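Local coordinates for transcriptional regulator (PDB 2GNP), which probably acts as a sugar-responsive transcriptional regulator, its putative sugar-binding domain likely sensing a small-molecule effector, at residues Gln126-Lys129 and Leu130-Asp133; Met172-Glu175 and Asp176-Lys179; Lys179-Lys183 and Val184-Gly188; Ser214-Asp217 and Leu218-Ile221. All coordinates share one frame; numbering follows the deposited sequence.

Contact 1: residues Gln126-Lys129 and Leu130-Asp133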
ATOM      1  N   GLN A 126      -8.618  15.670   7.274  1.00 16.62           N
ATOM      2  CA  GLN A 126      -8.932  16.861   8.043  1.00 18.70           C
ATOM      3  C   GLN A 126     -10.285  17.372   7.519  1.00 18.92           C
ATOM      4  O   GLN A 126     -10.716  17.005   6.400  1.00 18.81           O
ATOM      5  CB  GLN A 126      -7.849  17.930   7.868  1.00 18.75           C
ATOM      6  CG  GLN A 126      -6.441  17.480   8.262  1.00 18.70           C
ATOM      7  CD  GLN A 126      -6.315  17.318   9.755  1.00 19.12           C
ATOM      8  OE1 GLN A 126      -5.755  16.315  10.257  1.00 20.75           O
ATOM      9  NE2 GLN A 126      -6.840  18.308  10.510  1.00 13.68           N
ATOM     10  N   GLU A 127     -10.923  18.206   8.352  1.00 23.18           N
ATOM     11  CA  GLU A 127     -12.204  18.887   8.056  1.00 25.22           C
ATOM     12  C   GLU A 127     -12.206  19.738   6.784  1.00 25.61           C
ATOM     13  O   GLU A 127     -13.188  19.755   6.030  1.00 26.82           O
ATOM     14  CB  GLU A 127     -12.597  19.719   9.297  1.00 26.42           C
ATOM     15  CG  GLU A 127     -12.959  18.828  10.523  1.00 31.03           C
ATOM     16  CD  GLU A 127     -12.669  19.464  11.881  1.00 38.62           C
ATOM     17  OE1 GLU A 127     -13.626  20.000  12.483  1.00 40.47           O
ATOM     18  OE2 GLU A 127     -11.499  19.428  12.363  1.00 41.26           O
ATOM     19  N   ASN A 128     -11.106  20.426   6.514  1.00 25.51           N
ATOM     20  CA  ASN A 128     -10.970  21.235   5.315  1.00 25.79           C
ATOM     21  C   ASN A 128      -9.523  21.448   4.906  1.00 24.42           C
ATOM     22  O   ASN A 128      -8.604  21.072   5.628  1.00 25.40           O
ATOM     23  CB  ASN A 128     -11.661  22.593   5.485  1.00 27.46           C
ATOM     24  CG  ASN A 128     -11.102  23.392   6.637  1.00 29.31           C
ATOM     25  OD1 ASN A 128      -9.884  23.617   6.750  1.00 30.86           O
ATOM     26  ND2 ASN A 128     -11.991  23.839   7.510  1.00 33.39           N
ATOM     27  N   LYS A 129      -9.341  22.024   3.722  1.00 23.85           N
ATOM     28  CA  LYS A 129      -8.038  22.263   3.144  1.00 23.51           C
ATOM     29  C   LYS A 129      -7.189  23.195   3.986  1.00 23.81           C
ATOM     30  O   LYS A 129      -5.967  23.056   4.017  1.00 23.65           O
ATOM     31  CB  LYS A 129      -8.175  22.838   1.736  1.00 23.07           C
ATOM     32  CG  LYS A 129      -6.866  23.219   1.153  1.00 23.59           C
ATOM     33  CD  LYS A 129      -6.878  23.329  -0.375  1.00 26.58           C
ATOM     34  CE  LYS A 129      -6.234  24.592  -0.830  1.00 30.36           C
ATOM     35  NZ  LYS A 129      -4.774  24.560  -0.703  1.00 27.79           N
ATOM     36  N   LEU A 130      -7.829  24.183   4.629  1.00 23.96           N
ATOM     37  CA  LEU A 130      -7.071  25.132   5.446  1.00 23.05           C
ATOM     38  C   LEU A 130      -6.374  24.396   6.604  1.00 22.14           C
ATOM     39  O   LEU A 130      -5.189  24.646   6.869  1.00 22.55           O
ATOM     40  CB  LEU A 130      -7.990  26.260   5.980  1.00 25.14           C
ATOM     41  CG  LEU A 130      -7.176  27.367   6.665  1.00 26.61           C
ATOM     42  CD1 LEU A 130      -7.705  28.741   6.258  1.00 31.58           C
ATOM     43  CD2 LEU A 130      -7.197  27.221   8.189  1.00 31.51           C
ATOM     44  N   LEU A 131      -7.107  23.505   7.276  1.00 21.10           N
ATOM     45  CA  LEU A 131      -6.569  22.696   8.385  1.00 20.82           C
ATOM     46  C   LEU A 131      -5.472  21.740   7.864  1.00 20.02           C
ATOM     47  O   LEU A 131      -4.377  21.673   8.455  1.00 17.77           O
ATOM     48  CB  LEU A 131      -7.689  21.903   9.032  1.00 21.50           C
ATOM     49  CG  LEU A 131      -8.640  22.740   9.865  1.00 23.15           C
ATOM     50  CD1 LEU A 131      -9.714  21.826  10.389  1.00 23.30           C
ATOM     51  CD2 LEU A 131      -7.853  23.371  11.015  1.00 25.58           C
ATOM     52  N   ALA A 132      -5.739  21.086   6.736  1.00 18.18           N
ATOM     53  CA  ALA A 132      -4.728  20.180   6.151  1.00 18.63           C
ATOM     54  C   ALA A 132      -3.457  20.946   5.796  1.00 18.93           C
ATOM     55  O   ALA A 132      -2.339  20.518   6.121  1.00 19.92           O
ATOM     56  CB  ALA A 132      -5.266  19.486   4.920  1.00 18.07           C
ATOM     57  N   ASP A 133      -3.611  22.090   5.115  1.00 17.73           N
ATOM     58  CA  ASP A 133      -2.437  22.889   4.770  1.00 19.72           C
ATOM     59  C   ASP A 133      -1.660  23.434   5.988  1.00 19.20           C
ATOM     60  O   ASP A 133      -0.434  23.503   5.947  1.00 19.55           O
ATOM     61  CB  ASP A 133      -2.836  24.058   3.912  1.00 19.84           C
ATOM     62  CG  ASP A 133      -3.226  23.665   2.523  1.00 21.87           C
ATOM     63  OD1 ASP A 133      -2.908  22.552   2.048  1.00 23.63           O
ATOM     64  OD2 ASP A 133      -3.808  24.557   1.859  1.00 26.09           O
TER
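Lys129 and Asp133 form a salt bridge one turn apart at the start of helix 129-136, with Lys129 NZ 2.7 Å from Asp133 OD2. The ammonium comes in on the syn lone pair of OD2, the side of the other carboxylate oxygen. Lys129 reaches it by running out with CG opposite its own backbone N (chi1 175°) and then bending at its last two torsions, which bring NZ round to the syn side of OD2. The same chi1 leaves Lys129 CG 3.4 Å from Asp133 OD2. Beneath the ion pair the backbone makes the matching bond, Asp133 N to Lys129 O at 2.8 Å.

Asn128 caps this first turn. Asn128 OD1 accepts from Leu131 N at 2.8 Å, the N-H pointing almost straight down the C=O direction of the side chain. A chi1 of 59° sets CG between the backbone N and the carbonyl carbon, which curls the amide back over the helix start. The backbone Asn128 O in turn takes Ala132 N at 3.1 Å.

Leu131 packs its side chain against the residues before the helix. Leu131 CD1 lies 3.6 Å from Glu127 OE2 and touches Glu127 CB as well, while Leu131 CG rests near Asn128 OD1. The CG of Gln126 leans on the helix, 3.8 Å from Ala132 CA; both Gln126 and Ala132 also touch Ile211 of a neighbouring loop. The whole is a classical helix N-cap, with Asn128 as the capping residue and an i to i+4 salt bridge on the first turn of a surface helix.

Contact 2: residues Met172-Glu175 and Asp176-Lys179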
HETATM    1  N   MSE A 172     -14.357   8.060   9.498  1.00 24.82           N
HETATM    2  CA  MSE A 172     -13.333   8.969   9.021  1.00 24.40           C
HETATM    3  C   MSE A 172     -13.867   9.879   7.886  1.00 24.60           C
HETATM    4  O   MSE A 172     -13.664  11.113   7.905  1.00 24.83           O
HETATM    5  CB  MSE A 172     -12.107   8.176   8.583  1.00 24.01           C
HETATM    6  CG  MSE A 172     -10.898   9.057   8.203  1.00 23.00           C
HETATM    7 SE   MSE A 172     -10.390  10.364   9.623  0.75 25.09          SE
HETATM    8  CE  MSE A 172      -9.810   9.068  10.970  1.00 23.53           C
ATOM      9  N   LEU A 173     -14.558   9.276   6.924  1.00 23.87           N
ATOM     10  CA  LEU A 173     -15.207  10.012   5.846  1.00 22.92           C
ATOM     11  C   LEU A 173     -16.671  10.306   6.157  1.00 24.60           C
ATOM     12  O   LEU A 173     -17.349   9.505   6.825  1.00 23.58           O
ATOM     13  CB  LEU A 173     -15.128   9.215   4.532  1.00 22.46           C
ATOM     14  CG  LEU A 173     -13.743   8.721   4.052  1.00 21.90           C
ATOM     15  CD1 LEU A 173     -13.885   7.888   2.799  1.00 19.84           C
ATOM     16  CD2 LEU A 173     -12.773   9.947   3.805  1.00 20.93           C
ATOM     17  N   THR A 174     -17.159  11.442   5.657  1.00 25.13           N
ATOM     18  CA  THR A 174     -18.555  11.836   5.869  1.00 26.96           C
ATOM     19  C   THR A 174     -19.483  11.113   4.876  1.00 27.47           C
ATOM     20  O   THR A 174     -19.032  10.582   3.861  1.00 26.46           O
ATOM     21  CB  THR A 174     -18.742  13.355   5.734  1.00 27.52           C
ATOM     22  OG1 THR A 174     -18.642  13.731   4.358  1.00 26.47           O
ATOM     23  CG2 THR A 174     -17.653  14.094   6.543  1.00 29.73           C
ATOM     24  N   GLU A 175     -20.775  11.085   5.186  1.00 29.18           N
ATOM     25  CA  GLU A 175     -21.783  10.603   4.238  1.00 31.02           C
ATOM     26  C   GLU A 175     -21.587  11.274   2.885  1.00 29.96           C
ATOM     27  O   GLU A 175     -21.584  10.605   1.854  1.00 29.97           O
ATOM     28  CB  GLU A 175     -23.200  10.895   4.769  1.00 31.77           C
ATOM     29  CG  GLU A 175     -23.609   9.943   5.878  1.00 33.08           C
ATOM     30  CD  GLU A 175     -25.069  10.093   6.287  1.00 34.14           C
ATOM     31  OE1 GLU A 175     -25.389  11.041   7.061  1.00 35.76           O
ATOM     32  OE2 GLU A 175     -25.891   9.264   5.827  1.00 37.28           O
ATOM     33  N   ASP A 176     -21.431  12.598   2.876  1.00 29.07           N
ATOM     34  CA  ASP A 176     -21.148  13.303   1.617  1.00 28.98           C
ATOM     35  C   ASP A 176     -19.850  12.929   0.871  1.00 27.63           C
ATOM     36  O   ASP A 176     -19.835  12.905  -0.356  1.00 25.48           O
ATOM     37  CB  ASP A 176     -21.233  14.803   1.793  1.00 30.79           C
ATOM     38  CG  ASP A 176     -22.628  15.332   1.521  1.00 36.10           C
ATOM     39  OD1 ASP A 176     -23.465  15.309   2.466  1.00 39.11           O
ATOM     40  OD2 ASP A 176     -22.868  15.766   0.364  1.00 41.04           O
ATOM     41  N   ASP A 177     -18.758  12.679   1.608  1.00 25.59           N
ATOM     42  CA  ASP A 177     -17.534  12.130   1.013  1.00 24.13           C
ATOM     43  C   ASP A 177     -17.840  10.863   0.224  1.00 21.87           C
ATOM     44  O   ASP A 177     -17.407  10.713  -0.941  1.00 20.85           O
ATOM     45  CB  ASP A 177     -16.516  11.775   2.111  1.00 24.04           C
ATOM     46  CG  ASP A 177     -15.866  13.020   2.768  1.00 26.25           C
ATOM     47  OD1 ASP A 177     -15.726  14.070   2.093  1.00 26.72           O
ATOM     48  OD2 ASP A 177     -15.448  12.912   3.953  1.00 25.67           O
ATOM     49  N   PHE A 178     -18.551   9.939   0.863  1.00 21.97           N
ATOM     50  CA  PHE A 178     -18.877   8.654   0.200  1.00 22.38           C
ATOM     51  C   PHE A 178     -19.706   8.881  -1.042  1.00 23.38           C
ATOM     52  O   PHE A 178     -19.463   8.253  -2.075  1.00 22.67           O
ATOM     53  CB  PHE A 178     -19.611   7.708   1.147  1.00 22.16           C
ATOM     54  CG  PHE A 178     -18.715   7.027   2.140  1.00 21.24           C
ATOM     55  CD1 PHE A 178     -17.749   6.094   1.711  1.00 21.82           C
ATOM     56  CD2 PHE A 178     -18.839   7.303   3.486  1.00 22.24           C
ATOM     57  CE1 PHE A 178     -16.944   5.436   2.638  1.00 20.28           C
ATOM     58  CE2 PHE A 178     -18.012   6.658   4.441  1.00 21.42           C
ATOM     59  CZ  PHE A 178     -17.080   5.716   3.996  1.00 18.63           C
ATOM     60  N   LYS A 179     -20.684   9.780  -0.955  1.00 23.97           N
ATOM     61  CA  LYS A 179     -21.512  10.053  -2.136  1.00 25.42           C
ATOM     62  C   LYS A 179     -20.686  10.548  -3.286  1.00 24.11           C
ATOM     63  O   LYS A 179     -20.796  10.037  -4.400  1.00 24.80           O
ATOM     64  CB  LYS A 179     -22.634  11.041  -1.827  1.00 26.48           C
ATOM     65  CG  LYS A 179     -23.892  10.407  -1.230  1.00 28.74           C
ATOM     66  CD  LYS A 179     -25.118  11.414  -1.254  1.00 29.37           C
ATOM     67  CE  LYS A 179     -24.763  12.865  -0.912  1.00 37.00           C
ATOM     68  NZ  LYS A 179     -24.290  13.698  -2.099  1.00 39.17           N
TER
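Thr174 and Asp177 make a capping box that starts helix 175-183, each side chain accepting from the other residue's backbone N-H. Thr174 OG1 takes Asp177 N at 2.9 Å, and Asp177 OD2 takes Thr174 N at 2.8 Å. The second bond is nearly straight at the hydrogen (171°), yet the N-H meets OD2 on its anti side, 34° out of the carboxylate plane. For Thr174, a chi1 of 73° places OG1 between its own N and carbonyl carbon, facing into the first turn, while CG2 comes within 3.6 Å of Asp177 OD2. The other carboxylate oxygen, OD1, pairs with Arg209, so the capping acid is also tied to a loop beyond the helix and is probably kept ionised by that charge.

The regular helix bonds follow directly: Phe178 N to Thr174 O and Lys179 N to Glu175 O. Asp176 and Lys179 add a weak, long ion pair on the exposed side.

Leu173, just before the cap, turns back over the helix beside this polar pair and also touches Val125. Its side chain and that of Phe178 run at about a right angle to each other, and Thr174 O sits 3.3 Å from CD2 of the Phe178 ring. The packing is a CH-pi contact: Leu173 CB stands over one face, 4.2 Å from the Phe178 ring centroid and offset toward the rim, with Leu173 CD1 3.9 Å from Phe178 CE1.

Contact 3: residues Lys179-Lys183 and Val184-Gly188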
ATOM      1  N   LYS A 179     -20.684   9.780  -0.955  1.00 23.97           N
ATOM      2  CA  LYS A 179     -21.512  10.053  -2.136  1.00 25.42           C
ATOM      3  C   LYS A 179     -20.686  10.548  -3.286  1.00 24.11           C
ATOM      4  O   LYS A 179     -20.796  10.037  -4.400  1.00 24.80           O
ATOM      5  CB  LYS A 179     -22.634  11.041  -1.827  1.00 26.48           C
ATOM      6  CG  LYS A 179     -23.892  10.407  -1.230  1.00 28.74           C
ATOM      7  CD  LYS A 179     -25.118  11.414  -1.254  1.00 29.37           C
ATOM      8  CE  LYS A 179     -24.763  12.865  -0.912  1.00 37.00           C
ATOM      9  NZ  LYS A 179     -24.290  13.698  -2.099  1.00 39.17           N
ATOM     10  N   GLU A 180     -19.798  11.503  -3.015  1.00 22.31           N
ATOM     11  CA  GLU A 180     -18.942  12.077  -4.040  1.00 22.64           C
ATOM     12  C   GLU A 180     -17.938  11.057  -4.589  1.00 20.93           C
ATOM     13  O   GLU A 180     -17.723  11.003  -5.791  1.00 20.47           O
ATOM     14  CB  GLU A 180     -18.214  13.314  -3.521  1.00 23.34           C
ATOM     15  CG  GLU A 180     -19.167  14.431  -3.111  1.00 29.46           C
ATOM     16  CD  GLU A 180     -20.077  14.873  -4.277  1.00 32.93           C
ATOM     17  OE1 GLU A 180     -19.658  14.735  -5.465  1.00 31.76           O
ATOM     18  OE2 GLU A 180     -21.189  15.368  -3.978  1.00 35.50           O
ATOM     19  N   LEU A 181     -17.332  10.253  -3.705  1.00 18.43           N
ATOM     20  CA  LEU A 181     -16.447   9.161  -4.166  1.00 17.88           C
ATOM     21  C   LEU A 181     -17.144   8.163  -5.081  1.00 18.09           C
ATOM     22  O   LEU A 181     -16.570   7.702  -6.062  1.00 18.47           O
ATOM     23  CB  LEU A 181     -15.793   8.454  -2.986  1.00 17.96           C
ATOM     24  CG  LEU A 181     -14.702   9.298  -2.320  1.00 16.05           C
ATOM     25  CD1 LEU A 181     -14.292   8.613  -0.977  1.00 15.69           C
ATOM     26  CD2 LEU A 181     -13.478   9.639  -3.198  1.00 18.29           C
ATOM     27  N   THR A 182     -18.382   7.838  -4.744  1.00 19.16           N
ATOM     28  CA  THR A 182     -19.169   6.879  -5.534  1.00 19.32           C
ATOM     29  C   THR A 182     -19.531   7.527  -6.879  1.00 19.39           C
ATOM     30  O   THR A 182     -19.431   6.888  -7.937  1.00 18.89           O
ATOM     31  CB  THR A 182     -20.413   6.426  -4.746  1.00 20.34           C
ATOM     32  OG1 THR A 182     -19.967   5.719  -3.577  1.00 19.12           O
ATOM     33  CG2 THR A 182     -21.295   5.469  -5.589  1.00 19.60           C
ATOM     34  N   LYS A 183     -19.884   8.814  -6.842  1.00 21.68           N
ATOM     35  CA  LYS A 183     -20.253   9.510  -8.089  1.00 23.04           C
ATOM     36  C   LYS A 183     -19.122   9.480  -9.119  1.00 22.61           C
ATOM     37  O   LYS A 183     -19.363   9.334 -10.329  1.00 21.58           O
ATOM     38  CB  LYS A 183     -20.694  10.952  -7.810  1.00 24.04           C
ATOM     39  CG  LYS A 183     -21.519  11.547  -8.947  1.00 29.40           C
ATOM     40  CD  LYS A 183     -21.392  13.086  -9.032  1.00 36.26           C
ATOM     41  CE  LYS A 183     -22.460  13.811  -8.217  1.00 40.34           C
ATOM     42  NZ  LYS A 183     -22.696  15.219  -8.738  1.00 39.98           N
ATOM     43  N   VAL A 184     -17.875   9.608  -8.650  1.00 21.60           N
ATOM     44  CA  VAL A 184     -16.710   9.569  -9.555  1.00 22.62           C
ATOM     45  C   VAL A 184     -16.149   8.169  -9.779  1.00 20.76           C
ATOM     46  O   VAL A 184     -15.043   8.010 -10.344  1.00 21.95           O
ATOM     47  CB  VAL A 184     -15.581  10.548  -9.135  1.00 23.64           C
ATOM     48  CG1 VAL A 184     -16.084  12.000  -9.179  1.00 26.47           C
ATOM     49  CG2 VAL A 184     -15.029  10.178  -7.750  1.00 25.45           C
ATOM     50  N   LYS A 185     -16.907   7.162  -9.348  1.00 18.81           N
ATOM     51  CA  LYS A 185     -16.618   5.775  -9.664  1.00 19.04           C
ATOM     52  C   LYS A 185     -15.294   5.362  -9.040  1.00 17.90           C
ATOM     53  O   LYS A 185     -14.444   4.792  -9.700  1.00 16.72           O
ATOM     54  CB  LYS A 185     -16.579   5.558 -11.191  1.00 19.52           C
ATOM     55  CG  LYS A 185     -17.980   5.771 -11.875  1.00 22.30           C
ATOM     56  CD  LYS A 185     -17.836   5.712 -13.395  1.00 21.96           C
ATOM     57  CE  LYS A 185     -18.825   6.650 -14.117  1.00 28.26           C
ATOM     58  NZ  LYS A 185     -20.177   6.269 -13.703  1.00 25.77           N
ATOM     59  N   THR A 186     -15.127   5.708  -7.762  1.00 16.60           N
ATOM     60  CA  THR A 186     -13.933   5.268  -7.025  1.00 15.86           C
ATOM     61  C   THR A 186     -13.886   3.748  -6.998  1.00 14.70           C
ATOM     62  O   THR A 186     -14.938   3.053  -6.773  1.00 15.56           O
ATOM     63  CB  THR A 186     -13.988   5.843  -5.599  1.00 14.66           C
ATOM     64  OG1 THR A 186     -13.922   7.269  -5.725  1.00 16.50           O
ATOM     65  CG2 THR A 186     -12.800   5.360  -4.730  1.00 16.35           C
ATOM     66  N   VAL A 187     -12.689   3.179  -7.167  1.00 14.42           N
ATOM     67  CA  VAL A 187     -12.548   1.737  -7.141  1.00 16.63           C
ATOM     68  C   VAL A 187     -11.645   1.232  -5.996  1.00 16.52           C
ATOM     69  O   VAL A 187     -11.659   0.043  -5.668  1.00 17.69           O
ATOM     70  CB  VAL A 187     -12.069   1.123  -8.489  1.00 18.84           C
ATOM     71  CG1 VAL A 187     -13.046   1.484  -9.673  1.00 19.59           C
ATOM     72  CG2 VAL A 187     -10.668   1.518  -8.809  1.00 21.46           C
ATOM     73  N   GLY A 188     -10.820   2.121  -5.446  1.00 15.46           N
ATOM     74  CA  GLY A 188      -9.888   1.631  -4.428  1.00 13.88           C
ATOM     75  C   GLY A 188      -9.085   2.764  -3.831  1.00 14.71           C
ATOM     76  O   GLY A 188      -9.279   3.974  -4.167  1.00 13.81           O
TER
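Leu181 O is gripped twice by Thr186, once by the backbone and once by the side chain. Thr186 N donates to Leu181 O at 3.0 Å and Thr186 OG1 at 2.7 Å, both arriving from the same face of the carbonyl plane. The amide comes in closer to the C=O direction, whereas the hydroxyl meets the oxygen from well to one side, at a C=O...donor angle of 115°. A chi1 of -64° swings OG1 beside its own backbone N, which is what lets both donors of one residue close on a single acceptor. Thr186 OG1 also lies 3.5 Å from Leu181 CD2, where the two side chains cross at a slant.

One residue back, Lys185 N donates to Thr182 O at 2.9 Å from above that carbonyl plane. The last ordinary helix bond here is Val184 N to Glu180 O at 3.2 Å. Val184 CG2 fits into the same turn, 3.4 Å from both Glu180 O and Leu181 O.

What sets this geometry is the backbone of Lys185, whose positive phi of 64° puts it in the left-handed conformation and turns the chain out of the helix, making it the C' residue of a Schellman motif. Around it, Leu181 and Thr186 both lean on Phe194 of strand 193-195, and Leu181 also meets Phe161 and Tyr203. Thr182 OG1 turns back to Phe178 O within the helix. Farther on, Val187 and Gly188 both face Phe195 in a classic beta bulge at the entry to strand 188-190. The chemistry implies a firm helix stop: carbonyls that the ended helix no longer serves are taken up by Lys185 and Thr186.

Contact 4: residues Ser214-Asp217 and Leu218-Ile221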
ATOM      1  N   SER A 214       1.724  12.157  -1.450  1.00 11.57           N
ATOM      2  CA  SER A 214       0.973  12.254  -2.727  1.00 12.73           C
ATOM      3  C   SER A 214       1.202  11.048  -3.630  1.00 13.18           C
ATOM      4  O   SER A 214       2.240  10.387  -3.558  1.00 12.59           O
ATOM      5  CB  SER A 214       1.386  13.531  -3.447  1.00 13.08           C
ATOM      6  OG  SER A 214       2.715  13.468  -3.959  1.00 13.59           O
ATOM      7  N   LEU A 215       0.252  10.762  -4.537  1.00 13.91           N
ATOM      8  CA  LEU A 215       0.464   9.699  -5.529  1.00 14.42           C
ATOM      9  C   LEU A 215       1.693  10.008  -6.408  1.00 13.66           C
ATOM     10  O   LEU A 215       2.488   9.112  -6.712  1.00 14.16           O
ATOM     11  CB  LEU A 215      -0.790   9.531  -6.400  1.00 15.69           C
ATOM     12  CG  LEU A 215      -2.040   9.107  -5.669  1.00 15.16           C
ATOM     13  CD1 LEU A 215      -3.139   8.742  -6.669  1.00 16.32           C
ATOM     14  CD2 LEU A 215      -1.753   7.884  -4.804  1.00 14.20           C
ATOM     15  N   GLU A 216       1.878  11.298  -6.746  1.00 13.66           N
ATOM     16  CA  GLU A 216       3.062  11.758  -7.460  1.00 15.56           C
ATOM     17  C   GLU A 216       4.366  11.364  -6.781  1.00 13.67           C
ATOM     18  O   GLU A 216       5.273  10.794  -7.416  1.00 14.94           O
ATOM     19  CB  GLU A 216       2.960  13.277  -7.630  1.00 15.32           C
ATOM     20  CG  GLU A 216       4.134  13.950  -8.298  1.00 21.65           C
ATOM     21  CD  GLU A 216       4.294  13.604  -9.775  1.00 25.74           C
ATOM     22  OE1 GLU A 216       3.307  13.170 -10.472  1.00 27.61           O
ATOM     23  OE2 GLU A 216       5.449  13.739 -10.239  1.00 30.05           O
ATOM     24  N   ASP A 217       4.445  11.584  -5.473  1.00 12.69           N
ATOM     25  CA  ASP A 217       5.639  11.181  -4.751  1.00 13.15           C
ATOM     26  C   ASP A 217       5.701   9.649  -4.618  1.00 12.61           C
ATOM     27  O   ASP A 217       6.785   9.044  -4.835  1.00 12.23           O
ATOM     28  CB  ASP A 217       5.720  11.871  -3.406  1.00 14.17           C
ATOM     29  CG  ASP A 217       6.102  13.362  -3.542  1.00 16.38           C
ATOM     30  OD1 ASP A 217       6.852  13.685  -4.508  1.00 18.55           O
ATOM     31  OD2 ASP A 217       5.715  14.149  -2.643  1.00 19.89           O
ATOM     32  N   LEU A 218       4.572   9.024  -4.286  1.00 11.06           N
ATOM     33  CA  LEU A 218       4.594   7.542  -4.181  1.00 11.93           C
ATOM     34  C   LEU A 218       5.137   6.880  -5.431  1.00 11.76           C
ATOM     35  O   LEU A 218       5.999   6.005  -5.346  1.00 13.76           O
ATOM     36  CB  LEU A 218       3.189   7.023  -3.876  1.00 10.12           C
ATOM     37  CG  LEU A 218       3.124   5.505  -3.851  1.00 11.73           C
ATOM     38  CD1 LEU A 218       3.866   4.939  -2.642  1.00 15.48           C
ATOM     39  CD2 LEU A 218       1.588   5.144  -3.744  1.00 16.83           C
ATOM     40  N   LYS A 219       4.670   7.331  -6.581  1.00 13.11           N
ATOM     41  CA  LYS A 219       4.956   6.642  -7.827  1.00 14.10           C
ATOM     42  C   LYS A 219       6.360   6.898  -8.370  1.00 13.31           C
ATOM     43  O   LYS A 219       6.746   6.336  -9.382  1.00 13.28           O
ATOM     44  CB  LYS A 219       3.877   6.899  -8.879  1.00 14.63           C
ATOM     45  CG  LYS A 219       3.975   8.215  -9.582  1.00 14.34           C
ATOM     46  CD  LYS A 219       2.685   8.551 -10.296  1.00 20.42           C
ATOM     47  CE  LYS A 219       2.867   9.618 -11.372  1.00 26.24           C
ATOM     48  NZ  LYS A 219       1.596  10.097 -12.044  1.00 35.39           N
ATOM     49  N   ASN A 220       7.106   7.753  -7.674  1.00 13.69           N
ATOM     50  CA  ASN A 220       8.498   8.027  -8.015  1.00 15.35           C
ATOM     51  C   ASN A 220       9.508   7.467  -7.014  1.00 15.47           C
ATOM     52  O   ASN A 220      10.719   7.652  -7.191  1.00 15.38           O
ATOM     53  CB  ASN A 220       8.654   9.538  -8.202  1.00 15.55           C
ATOM     54  CG  ASN A 220       8.170   9.983  -9.583  1.00 17.94           C
ATOM     55  OD1 ASN A 220       8.932   9.817 -10.547  1.00 20.17           O
ATOM     56  ND2 ASN A 220       6.923  10.510  -9.707  1.00 16.64           N
ATOM     57  N   ILE A 221       9.002   6.782  -5.971  1.00 14.61           N
ATOM     58  CA  ILE A 221       9.901   6.047  -5.051  1.00 13.06           C
ATOM     59  C   ILE A 221      10.601   4.944  -5.831  1.00 13.13           C
ATOM     60  O   ILE A 221       9.956   4.203  -6.579  1.00 14.01           O
ATOM     61  CB  ILE A 221       9.106   5.461  -3.838  1.00 11.04           C
ATOM     62  CG1 ILE A 221       8.618   6.636  -2.992  1.00 12.46           C
ATOM     63  CG2 ILE A 221      10.003   4.462  -3.042  1.00 13.88           C
ATOM     64  CD1 ILE A 221       7.630   6.288  -1.844  1.00 12.29           C
TER
HETATM   65  O   HOH W   1       5.890  11.420 -12.170  1.00 23.51           O
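Leu218, Glu216 and Asp217 carry most of this short helical turn and its exit. Leu218 N donates to Ser214 O at 2.8 Å, and Leu218 CB packs over Ser214 O and Leu215 O; Leu218 CD2 lies 4.4 Å from Leu215 CD2, a loose apolar touch.

Glu216 works on the outer side. Asn220 ND2 bonds Glu216 O at 2.8 Å, a straight bond (179°), with Glu216 O in the plane of the Asn220 amide. The carboxylate bends back at chi2 (68°) toward the same amide, their planes 43° apart, and a water links the two, donating to Glu216 OE2 and accepting from Asn220 ND2. Glu216 OE1 makes a long salt bridge with Lys219 NZ, 3.9 Å.

Asp217 N is bonded by OG of the N-cap residue Ser214 at 3.0 Å at the helix start, while Asp217 O accepts from Asn220 N at 3.1 Å at its exit. The Asp217 carboxylate pairs with Lys149. A type I beta turn from Leu218 to Ile221 then leads the chain away.

Leu215 and Leu218 rest on Ile190 of strand 188-190, and Leu218 and Ile221 on Ala154 of strand 153-160, so helix 215-218 lies against the mixed sheet just before strand 223-227.

The four contacts follow one another along the chain, all within the putative sugar-binding domain, and each concerns a helix end. Contacts 2 and 3 are the two ends of helix 175-183: they share Lys179, their centres lie about 10 Å apart, and Leu173 CD1 packs against Leu181 CD1 at 3.9 Å. Contact 1 starts helix 129-136, its centre about 15 Å from that of contact 2; Arg209 joins the two, bonding to Gln126 O and pairing with Asp177. Contact 4, about 21 Å from contact 3 between centres, is nearer the centre of the molecule, where helix 215-218 meets strand 188-190. Contacts 3 and 4 lead from helices toward strands of the mixed sheet, while contacts 1 and 2 start helices farther out.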